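Myosin-4 (Saccharomyces cerevisiae, PDB 4LL6) carries specific mRNAs, including the ASH1 transcript, into the yeast bud as a motor recruited through SHE3, here represented by its globular tail domain. Local coordinates at residues G88-L93 / A188-F193; L226-G231 / L296-A301. The protein carries 1 engineered substitution. All blocks are in the same frame, centred on the assembly; numbering follows the deposited sequence.

Interaction 1: residues G88-L93 / A188-F193; sequences GGIFWL and AVLCKF
Phe193 N donates to Val189 O over 3.0 Å, the bond that closes the last turn of helix 173-192 onto the residue just beyond it; Val189 and Phe193 both face helix 85-96. Phe193 is the first residue to leave helical geometry, and its own carbonyl oxygen is taken up by Ser94 OG, a polar tie to the partner helix beside an otherwise apolar contact. Ile90 gives the largest share of that contact. With CG1 beside the backbone N (chi1 -69°) and the chain then extended, CD1 reaches between Val189 CG1 at 3.5 Å and Leu190 CD2 at 3.7 Å, while the other branch, CG2, meets Phe193 CD1 at 3.9 Å. Helices 85-96 and 173-192 thus pack together inside the all-helical globular tail, in its Dilute region, with every touching residue buried. Beside Ile90 the aromatic rings form an offset edge-to-face pair: the edge of Phe91 is turned toward the face of Phe193, with centroids 5.9 Å apart and planes at 74°. Phe193 also lies close against the backbone, its CD1 3.3 Å from Phe91 CA. The ring of Phe91 is flanked within its own helix, where CE2 sits 3.5 Å above the plane of the Trp92 indole, and Val29, Val31 and Pro42 lie against it.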
ATOM      1  N   GLY A  88       9.888   3.294  10.085  1.00 47.93           N
ATOM      2  CA  GLY A  88      10.850   2.489   9.354  1.00 52.72           C
ATOM      3  C   GLY A  88      10.385   2.097   7.964  1.00 50.63           C
ATOM      4  O   GLY A  88      11.162   2.157   7.019  1.00 57.58           O
ATOM      5  N   GLY A  89       9.126   1.691   7.835  1.00 47.06           N
ATOM      6  CA  GLY A  89       8.604   1.311   6.535  1.00 48.51           C
ATOM      7  C   GLY A  89       8.639   2.458   5.532  1.00 48.02           C
ATOM      8  O   GLY A  89       8.974   2.253   4.363  1.00 44.14           O
ATOM      9  N   ILE A  90       8.288   3.663   5.990  1.00 44.10           N
ATOM     10  CA  ILE A  90       8.277   4.851   5.142  1.00 43.71           C
ATOM     11  C   ILE A  90       9.714   5.257   4.809  1.00 47.36           C
ATOM     12  O   ILE A  90      10.052   5.490   3.645  1.00 47.80           O
ATOM     13  CB  ILE A  90       7.552   6.033   5.846  1.00 38.58           C
ATOM     14  CG1 ILE A  90       6.057   5.736   5.963  1.00 38.45           C
ATOM     15  CG2 ILE A  90       7.774   7.333   5.080  1.00 40.26           C
ATOM     16  CD1 ILE A  90       5.280   6.826   6.688  1.00 40.04           C
ATOM     17  N   PHE A  91      10.557   5.317   5.833  1.00 48.37           N
ATOM     18  CA  PHE A  91      11.957   5.693   5.654  1.00 49.69           C
ATOM     19  C   PHE A  91      12.595   4.921   4.511  1.00 47.64           C
ATOM     20  O   PHE A  91      13.049   5.511   3.530  1.00 48.60           O
ATOM     21  CB  PHE A  91      12.742   5.434   6.945  1.00 46.04           C
ATOM     22  CG  PHE A  91      14.246   5.519   6.786  1.00 45.71           C
ATOM     23  CD1 PHE A  91      14.867   6.725   6.465  1.00 42.81           C
ATOM     24  CD2 PHE A  91      15.039   4.391   6.968  1.00 46.12           C
ATOM     25  CE1 PHE A  91      16.261   6.803   6.331  1.00 34.17           C
ATOM     26  CE2 PHE A  91      16.432   4.458   6.835  1.00 41.18           C
ATOM     27  CZ  PHE A  91      17.039   5.663   6.518  1.00 43.77           C
ATOM     28  N   TRP A  92      12.613   3.599   4.656  1.00 45.21           N
ATOM     29  CA  TRP A  92      13.197   2.684   3.673  1.00 41.57           C
ATOM     30  C   TRP A  92      12.577   2.692   2.275  1.00 35.70           C
ATOM     31  O   TRP A  92      13.296   2.683   1.272  1.00 34.86           O
ATOM     32  CB  TRP A  92      13.160   1.265   4.229  1.00 36.64           C
ATOM     33  CG  TRP A  92      14.114   1.047   5.346  1.00 45.81           C
ATOM     34  CD1 TRP A  92      13.813   0.653   6.615  1.00 42.47           C
ATOM     35  CD2 TRP A  92      15.545   1.165   5.290  1.00 49.32           C
ATOM     36  NE1 TRP A  92      14.962   0.514   7.353  1.00 40.15           N
ATOM     37  CE2 TRP A  92      16.040   0.823   6.571  1.00 40.43           C
ATOM     38  CE3 TRP A  92      16.454   1.527   4.284  1.00 45.08           C
ATOM     39  CZ2 TRP A  92      17.404   0.826   6.875  1.00 39.70           C
ATOM     40  CZ3 TRP A  92      17.822   1.529   4.588  1.00 45.63           C
ATOM     41  CH2 TRP A  92      18.279   1.180   5.876  1.00 39.53           C
ATOM     42  N   LEU A  93      11.248   2.691   2.219  1.00 36.29           N
ATOM     43  CA  LEU A  93      10.522   2.700   0.954  1.00 39.57           C
ATOM     44  C   LEU A  93      10.756   4.018   0.234  1.00 42.77           C
ATOM     45  O   LEU A  93      10.756   4.060  -0.998  1.00 36.56           O
ATOM     46  CB  LEU A  93       9.024   2.516   1.191  1.00 38.93           C
ATOM     47  CG  LEU A  93       8.579   1.097   1.542  1.00 45.96           C
ATOM     48  CD1 LEU A  93       7.140   1.109   2.010  1.00 39.29           C
ATOM     49  CD2 LEU A  93       8.748   0.202   0.330  1.00 50.01           C
ATOM     50  N   ALA A 188       2.262  13.533   7.797  1.00 54.09           N
ATOM     51  CA  ALA A 188       3.444  14.310   8.152  1.00 52.77           C
ATOM     52  C   ALA A 188       4.746  13.539   7.929  1.00 52.02           C
ATOM     53  O   ALA A 188       5.720  14.091   7.410  1.00 55.07           O
ATOM     54  CB  ALA A 188       3.354  14.763   9.604  1.00 57.05           C
ATOM     55  N   VAL A 189       4.764  12.268   8.324  1.00 47.09           N
ATOM     56  CA  VAL A 189       5.953  11.439   8.159  1.00 42.56           C
ATOM     57  C   VAL A 189       6.279  11.204   6.682  1.00 40.54           C
ATOM     58  O   VAL A 189       7.442  11.160   6.294  1.00 43.20           O
ATOM     59  CB  VAL A 189       5.795  10.060   8.848  1.00 45.61           C
ATOM     60  CG1 VAL A 189       7.043   9.214   8.590  1.00 24.98           C
ATOM     61  CG2 VAL A 189       5.577  10.248  10.358  1.00 43.38           C
ATOM     62  N   LEU A 190       5.251  11.034   5.865  1.00 39.41           N
ATOM     63  CA  LEU A 190       5.456  10.822   4.444  1.00 46.43           C
ATOM     64  C   LEU A 190       6.093  12.088   3.861  1.00 48.96           C
ATOM     65  O   LEU A 190       6.832  12.031   2.886  1.00 52.33           O
ATOM     66  CB  LEU A 190       4.113  10.498   3.761  1.00 45.28           C
ATOM     67  CG  LEU A 190       3.537   9.101   4.071  1.00 42.90           C
ATOM     68  CD1 LEU A 190       2.056   9.004   3.663  1.00 35.44           C
ATOM     69  CD2 LEU A 190       4.356   8.052   3.342  1.00 44.34           C
ATOM     70  N   CYS A 191       5.811  13.227   4.483  1.00 50.89           N
ATOM     71  CA  CYS A 191       6.365  14.508   4.048  1.00 52.92           C
ATOM     72  C   CYS A 191       7.811  14.666   4.490  1.00 53.38           C
ATOM     73  O   CYS A 191       8.692  14.979   3.678  1.00 45.47           O
ATOM     74  CB  CYS A 191       5.560  15.680   4.626  1.00 52.70           C
ATOM     75  SG  CYS A 191       4.037  16.042   3.759  1.00 61.00           S
ATOM     76  N   LYS A 192       8.033  14.460   5.790  1.00 51.82           N
ATOM     77  CA  LYS A 192       9.343  14.594   6.402  1.00 52.87           C
ATOM     78  C   LYS A 192      10.376  13.660   5.761  1.00 57.73           C
ATOM     79  O   LYS A 192      11.539  14.031   5.604  1.00 57.19           O
ATOM     80  CB  LYS A 192       9.220  14.332   7.911  1.00 55.98           C
ATOM     81  CG  LYS A 192      10.463  14.672   8.749  1.00 60.08           C
ATOM     82  CD  LYS A 192      10.130  14.835  10.252  1.00 60.20           C
ATOM     83  CE  LYS A 192      10.025  13.517  11.021  1.00 57.04           C
ATOM     84  NZ  LYS A 192      11.366  12.956  11.384  1.00 54.99           N
ATOM     85  N   PHE A 193       9.955  12.455   5.383  1.00 56.91           N
ATOM     86  CA  PHE A 193      10.876  11.504   4.774  1.00 49.43           C
ATOM     87  C   PHE A 193      10.908  11.604   3.271  1.00 44.33           C
ATOM     88  O   PHE A 193      11.411  10.725   2.578  1.00 48.66           O
ATOM     89  CB  PHE A 193      10.546  10.083   5.213  1.00 51.79           C
ATOM     90  CG  PHE A 193      10.962   9.782   6.621  1.00 48.42           C
ATOM     91  CD1 PHE A 193      10.897   8.490   7.113  1.00 50.18           C
ATOM     92  CD2 PHE A 193      11.435  10.789   7.454  1.00 51.45           C
ATOM     93  CE1 PHE A 193      11.303   8.205   8.419  1.00 55.92           C
ATOM     94  CE2 PHE A 193      11.839  10.505   8.756  1.00 50.76           C
ATOM     95  CZ  PHE A 193      11.774   9.217   9.235  1.00 38.46           C
TER

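Interaction 2: residues L226-G231 / L296-A301; sequences LNWKYG and LKYKPA
Leu226 and Tyr298 form a single parallel beta bridge by backbone hydrogen bonding: Leu226 N donates to Lys297 O (2.9 Å), and Lys299 N returns a bond to Leu226 O (3.0 Å). Leu226 O has a further, weaker partner in a CA-H...O contact from Tyr298 CA, 3.1 Å away.

The side-chain polar bonds centre on the Asn227 amide, which works at both ends. Its ND2 gives a nearly straight bond to Lys299 O (3.0 Å, 160° at the hydrogen) that lies close to the amide plane. With CG between the backbone N and the carbonyl carbon (chi1 41°), OD1 turns back to accept from Tyr230 N at 2.9 Å. Two bonds of opposite sense should fix the rotation of the amide.

Among the apolar and aromatic contacts, the face of Tyr298 covers Asn227 CA in a CH-pi contact, 4.1 Å from CA to the ring centroid. Leu226 and Lys297 run side by side, CD1 of the leucine against CD of the lysine, whose NZ goes on to Ile220 O. Ala301 CB packs against the Trp228 indole.

Asn227 is the N-cap of helix 228-245, and its capping side chain also bonds the loop 296-301, which the single bridge at Leu226 joins to the residues leading into the helix, within the DIL domain.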
ATOM      1  N   LEU A 226     -28.411  -6.216  10.397  1.00 51.44           N
ATOM      2  CA  LEU A 226     -28.294  -5.136   9.426  1.00 52.41           C
ATOM      3  C   LEU A 226     -29.678  -4.717   8.962  1.00 55.48           C
ATOM      4  O   LEU A 226     -30.551  -5.564   8.770  1.00 59.07           O
ATOM      5  CB  LEU A 226     -27.481  -5.597   8.213  1.00 53.60           C
ATOM      6  CG  LEU A 226     -26.094  -6.197   8.475  1.00 54.75           C
ATOM      7  CD1 LEU A 226     -25.456  -6.571   7.140  1.00 40.20           C
ATOM      8  CD2 LEU A 226     -25.231  -5.190   9.262  1.00 43.81           C
ATOM      9  N   ASN A 227     -29.872  -3.414   8.785  1.00 52.22           N
ATOM     10  CA  ASN A 227     -31.149  -2.860   8.332  1.00 55.18           C
ATOM     11  C   ASN A 227     -30.906  -1.492   7.713  1.00 54.70           C
ATOM     12  O   ASN A 227     -29.768  -1.041   7.655  1.00 53.45           O
ATOM     13  CB  ASN A 227     -32.143  -2.740   9.497  1.00 51.97           C
ATOM     14  CG  ASN A 227     -31.493  -2.245  10.784  1.00 58.63           C
ATOM     15  OD1 ASN A 227     -31.005  -1.110  10.867  1.00 49.70           O
ATOM     16  ND2 ASN A 227     -31.481  -3.108  11.802  1.00 56.82           N
ATOM     17  N   TRP A 228     -31.969  -0.843   7.243  1.00 59.00           N
ATOM     18  CA  TRP A 228     -31.847   0.484   6.631  1.00 57.31           C
ATOM     19  C   TRP A 228     -31.117   1.458   7.568  1.00 51.22           C
ATOM     20  O   TRP A 228     -30.184   2.141   7.162  1.00 50.56           O
ATOM     21  CB  TRP A 228     -33.239   1.053   6.296  1.00 60.66           C
ATOM     22  CG  TRP A 228     -34.076   1.310   7.513  1.00 70.63           C
ATOM     23  CD1 TRP A 228     -34.881   0.411   8.163  1.00 74.79           C
ATOM     24  CD2 TRP A 228     -34.099   2.513   8.300  1.00 73.57           C
ATOM     25  NE1 TRP A 228     -35.397   0.978   9.307  1.00 77.28           N
ATOM     26  CE2 TRP A 228     -34.935   2.265   9.416  1.00 76.75           C
ATOM     27  CE3 TRP A 228     -33.492   3.773   8.172  1.00 68.75           C
ATOM     28  CZ2 TRP A 228     -35.178   3.235  10.404  1.00 75.21           C
ATOM     29  CZ3 TRP A 228     -33.732   4.734   9.152  1.00 71.68           C
ATOM     30  CH2 TRP A 228     -34.569   4.457  10.255  1.00 75.74           C
ATOM     31  N   LYS A 229     -31.550   1.503   8.826  1.00 48.74           N
ATOM     32  CA  LYS A 229     -30.974   2.391   9.828  1.00 48.35           C
ATOM     33  C   LYS A 229     -29.482   2.120  10.026  1.00 50.65           C
ATOM     34  O   LYS A 229     -28.703   3.035  10.324  1.00 52.55           O
ATOM     35  CB  LYS A 229     -31.743   2.237  11.150  1.00 44.46           C
ATOM     36  CG  LYS A 229     -31.278   3.128  12.293  1.00 53.71           C
ATOM     37  CD  LYS A 229     -31.633   4.603  12.092  1.00 60.63           C
ATOM     38  CE  LYS A 229     -31.079   5.437  13.255  1.00 64.43           C
ATOM     39  NZ  LYS A 229     -31.372   6.903  13.170  1.00 59.85           N
ATOM     40  N   TYR A 230     -29.082   0.863   9.865  1.00 48.48           N
ATOM     41  CA  TYR A 230     -27.680   0.514  10.013  1.00 47.29           C
ATOM     42  C   TYR A 230     -26.939   1.205   8.860  1.00 50.18           C
ATOM     43  O   TYR A 230     -25.841   1.739   9.045  1.00 44.59           O
ATOM     44  CB  TYR A 230     -27.505  -1.015   9.961  1.00 47.09           C
ATOM     45  CG  TYR A 230     -26.085  -1.490  10.169  1.00 38.87           C
ATOM     46  CD1 TYR A 230     -25.546  -1.639  11.450  1.00 38.07           C
ATOM     47  CD2 TYR A 230     -25.248  -1.692   9.080  1.00 44.03           C
ATOM     48  CE1 TYR A 230     -24.195  -1.972  11.628  1.00 38.21           C
ATOM     49  CE2 TYR A 230     -23.914  -2.008   9.242  1.00 43.25           C
ATOM     50  CZ  TYR A 230     -23.387  -2.144  10.506  1.00 42.54           C
ATOM     51  OH  TYR A 230     -22.036  -2.394  10.611  1.00 36.33           O
ATOM     52  N   GLY A 231     -27.567   1.217   7.683  1.00 52.30           N
ATOM     53  CA  GLY A 231     -26.989   1.851   6.504  1.00 54.27           C
ATOM     54  C   GLY A 231     -26.732   3.347   6.655  1.00 56.92           C
ATOM     55  O   GLY A 231     -25.654   3.833   6.301  1.00 50.86           O
ATOM     56  N   LEU A 296     -28.755 -11.754   4.400  1.00 55.53           N
ATOM     57  CA  LEU A 296     -29.130 -12.834   5.302  1.00 60.09           C
ATOM     58  C   LEU A 296     -28.931 -12.369   6.742  1.00 62.88           C
ATOM     59  O   LEU A 296     -29.209 -13.100   7.689  1.00 64.99           O
ATOM     60  CB  LEU A 296     -28.280 -14.085   5.043  1.00 55.22           C
ATOM     61  CG  LEU A 296     -28.595 -14.894   3.781  1.00 50.94           C
ATOM     62  CD1 LEU A 296     -27.660 -16.081   3.689  1.00 49.29           C
ATOM     63  CD2 LEU A 296     -30.034 -15.364   3.819  1.00 51.50           C
ATOM     64  N   LYS A 297     -28.429 -11.149   6.894  1.00 61.17           N
ATOM     65  CA  LYS A 297     -28.193 -10.569   8.211  1.00 61.33           C
ATOM     66  C   LYS A 297     -29.274  -9.539   8.492  1.00 60.87           C
ATOM     67  O   LYS A 297     -29.268  -8.895   9.536  1.00 61.73           O
ATOM     68  CB  LYS A 297     -26.831  -9.867   8.256  1.00 60.27           C
ATOM     69  CG  LYS A 297     -25.630 -10.778   8.353  1.00 58.52           C
ATOM     70  CD  LYS A 297     -24.350  -9.999   8.073  1.00 67.10           C
ATOM     71  CE  LYS A 297     -23.100 -10.750   8.527  1.00 68.76           C
ATOM     72  NZ  LYS A 297     -22.999 -12.118   7.952  1.00 69.37           N
ATOM     73  N   TYR A 298     -30.198  -9.380   7.552  1.00 57.88           N
ATOM     74  CA  TYR A 298     -31.249  -8.401   7.710  1.00 67.38           C
ATOM     75  C   TYR A 298     -32.201  -8.711   8.851  1.00 68.12           C
ATOM     76  O   TYR A 298     -32.881  -9.741   8.860  1.00 67.58           O
ATOM     77  CB  TYR A 298     -32.032  -8.240   6.405  1.00 76.47           C
ATOM     78  CG  TYR A 298     -32.664  -6.869   6.249  1.00 85.15           C
ATOM     79  CD1 TYR A 298     -33.851  -6.539   6.907  1.00 90.49           C
ATOM     80  CD2 TYR A 298     -32.056  -5.890   5.460  1.00 89.79           C
ATOM     81  CE1 TYR A 298     -34.420  -5.262   6.783  1.00 93.74           C
ATOM     82  CE2 TYR A 298     -32.613  -4.613   5.329  1.00 95.60           C
ATOM     83  CZ  TYR A 298     -33.795  -4.306   5.991  1.00 96.25           C
ATOM     84  OH  TYR A 298     -34.347  -3.049   5.849  1.00 95.19           O
ATOM     85  N   LYS A 299     -32.218  -7.796   9.815  1.00 67.75           N
ATOM     86  CA  LYS A 299     -33.076  -7.868  10.984  1.00 65.09           C
ATOM     87  C   LYS A 299     -33.833  -6.541  11.009  1.00 67.95           C
ATOM     88  O   LYS A 299     -33.228  -5.477  11.139  1.00 69.64           O
ATOM     89  CB  LYS A 299     -32.245  -8.002  12.264  1.00 62.72           C
ATOM     90  CG  LYS A 299     -33.100  -8.009  13.526  1.00 62.23           C
ATOM     91  CD  LYS A 299     -32.335  -7.562  14.749  1.00 57.56           C
ATOM     92  CE  LYS A 299     -33.301  -7.169  15.866  1.00 62.38           C
ATOM     93  NZ  LYS A 299     -32.652  -6.454  17.015  1.00 61.56           N
ATOM     94  N   PRO A 300     -35.166  -6.584  10.891  1.00 70.79           N
ATOM     95  CA  PRO A 300     -35.996  -5.372  10.897  1.00 73.30           C
ATOM     96  C   PRO A 300     -35.612  -4.373  11.991  1.00 72.36           C
ATOM     97  O   PRO A 300     -35.392  -4.750  13.142  1.00 69.41           O
ATOM     98  CB  PRO A 300     -37.405  -5.927  11.091  1.00 73.44           C
ATOM     99  CG  PRO A 300     -37.334  -7.256  10.396  1.00 72.86           C
ATOM    100  CD  PRO A 300     -36.006  -7.795  10.869  1.00 73.17           C
ATOM    101  N   ALA A 301     -35.535  -3.099  11.630  1.00 77.48           N
ATOM    102  CA  ALA A 301     -35.172  -2.073  12.608  1.00 85.98           C
ATOM    103  C   ALA A 301     -36.277  -1.962  13.644  1.00 91.36           C
ATOM    104  O   ALA A 301     -36.111  -2.365  14.803  1.00 91.27           O
ATOM    105  CB  ALA A 301     -34.970  -0.729  11.918  1.00 82.10           C
TER

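In the fold
Interactions 1 and 2 show two unlike ways in which distant parts of one all-helical chain meet. Their centres are 42 Å apart, with about 28 Å between nearest atoms, and they lie on opposite sides of the chain's centre: the centre of interaction 1 about 13 Å from it, that of interaction 2 about 32 Å. They follow one another along the chain. Helix 197-221 relates them, since Leu190 of interaction 1 rests on His200, Ile203 and Phe204, whereas Leu226 of interaction 2 touches Leu219 near the helix's other end. One contact is a buried helix pair, the other a partly exposed loop bound beside a helix start.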